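Side-chain contact in cytosolic IMP-GMP specific 5'-nucleotidase (Legionella pneumophila subsp. pneumophila, PDB 4OHF), which probably hydrolyses the 5'-phosphate of purine nucleoside monophosphates such as IMP and GMP, using a magnesium site of the HAD type: residues L354-K357 against Y358-C362. Residues are numbered along the deposited sequence; the frame is centred on the assembly and turned at random.
Sequences LEQK and YVDLC
The Asp360 side chain lies beside the Gln356 carbonyl one helical turn earlier, where Asp360 N donates to Gln356 O at 3.0 Å. From there it can be followed outward. Asp360 CB lies 3.6 Å from Gln356 O. Asp360 CG, turned beside the backbone N (chi1 -63°), stays at 3.5 Å from Gln356 O. That oxygen is also the nearest atom to both carboxylate oxygens, at 3.5 Å from Asp360 OD1 and 4.0 Å from Asp360 OD2; all three being acceptors, no bond results. The Gln356 amide and this carboxylate are nearly parallel, with planes 12° apart, but of the Gln356 side chain CG alone comes within 4.2 Å of Asp360 OD1.

The same i to i+4 pattern joins Tyr358 N to Leu354 O, Val359 N to Glu355 O (2.8 Å) and Leu361 N to Lys357 O. Cys362 SG stands over one face of the Tyr358 ring, offset toward the rim.

Helix 338-367 pairs with helix 374-399, where Leu354 packs on Ile384 and Tyr358 on Leu380. A second subunit also packs here, its Arg15 meeting Tyr358. Four backbone bonds therefore carry the contact, whereas Glu355 OE2 forms its salt bridge with Arg447 of the second subunit, and Glu355 OE1 only a long, weak ion pair with Lys351.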
# COMPACT_ATOMS: atom_id res chain seq x y z
N LEU B 354 22.59 -45.60 -1.68
CA LEU B 354 22.56 -46.17 -3.01
C LEU B 354 22.67 -45.09 -4.07
O LEU B 354 23.37 -45.25 -5.06
CB LEU B 354 21.25 -46.95 -3.19
CG LEU B 354 21.11 -48.19 -2.30
CD1 LEU B 354 19.72 -48.79 -2.47
CD2 LEU B 354 22.18 -49.21 -2.67
N GLU B 355 21.99 -43.98 -3.85
CA GLU B 355 22.01 -42.91 -4.82
C GLU B 355 23.38 -42.26 -5.02
O GLU B 355 23.75 -41.95 -6.15
CB GLU B 355 20.97 -41.85 -4.43
CG GLU B 355 20.61 -40.91 -5.56
CD GLU B 355 19.11 -40.77 -5.74
OE1 GLU B 355 18.44 -41.82 -5.94
OE2 GLU B 355 18.61 -39.62 -5.69
N GLN B 356 24.13 -42.08 -3.94
CA GLN B 356 25.45 -41.45 -4.02
C GLN B 356 26.38 -42.36 -4.81
O GLN B 356 27.02 -41.92 -5.77
CB GLN B 356 26.02 -41.23 -2.62
CG GLN B 356 27.03 -40.08 -2.50
CD GLN B 356 26.39 -38.70 -2.72
OE1 GLN B 356 26.18 -38.28 -3.87
NE2 GLN B 356 26.05 -38.02 -1.63
N LYS B 357 26.44 -43.62 -4.41
CA LYS B 357 27.28 -44.61 -5.07
C LYS B 357 26.97 -44.61 -6.57
O LYS B 357 27.89 -44.63 -7.41
CB LYS B 357 27.02 -45.99 -4.46
CG LYS B 357 27.91 -47.11 -5.00
CD LYS B 357 27.45 -48.48 -4.51
CE LYS B 357 27.49 -48.61 -2.98
NZ LYS B 357 28.88 -48.69 -2.44
N TYR B 358 25.68 -44.58 -6.88
CA TYR B 358 25.17 -44.58 -8.26
C TYR B 358 25.61 -43.33 -9.02
O TYR B 358 26.06 -43.42 -10.15
CB TYR B 358 23.64 -44.68 -8.24
CG TYR B 358 23.00 -44.58 -9.61
CD1 TYR B 358 22.89 -45.69 -10.43
CD2 TYR B 358 22.55 -43.36 -10.10
CE1 TYR B 358 22.33 -45.59 -11.71
CE2 TYR B 358 22.00 -43.24 -11.37
CZ TYR B 358 21.89 -44.35 -12.17
OH TYR B 358 21.34 -44.23 -13.43
N VAL B 359 25.45 -42.17 -8.41
CA VAL B 359 25.85 -40.91 -9.04
C VAL B 359 27.33 -40.97 -9.45
O VAL B 359 27.69 -40.71 -10.60
CB VAL B 359 25.63 -39.70 -8.07
CG1 VAL B 359 26.32 -38.44 -8.61
CG2 VAL B 359 24.14 -39.44 -7.92
N ASP B 360 28.16 -41.32 -8.48
CA ASP B 360 29.60 -41.40 -8.69
C ASP B 360 30.01 -42.47 -9.69
O ASP B 360 30.91 -42.25 -10.51
CB ASP B 360 30.29 -41.58 -7.33
CG ASP B 360 30.06 -40.36 -6.40
OD1 ASP B 360 30.20 -40.50 -5.15
OD2 ASP B 360 29.73 -39.26 -6.92
N LEU B 361 29.36 -43.62 -9.65
CA LEU B 361 29.70 -44.66 -10.61
C LEU B 361 29.38 -44.18 -12.04
O LEU B 361 30.17 -44.40 -12.96
CB LEU B 361 28.95 -45.95 -10.31
CG LEU B 361 29.77 -46.97 -9.53
CD1 LEU B 361 29.01 -48.29 -9.45
CD2 LEU B 361 31.11 -47.18 -10.21
N CYS B 362 28.24 -43.52 -12.20
CA CYS B 362 27.83 -43.03 -13.52
C CYS B 362 28.75 -41.94 -14.05
O CYS B 362 29.09 -41.93 -15.24
CB CYS B 362 26.40 -42.51 -13.47
SG CYS B 362 25.14 -43.82 -13.44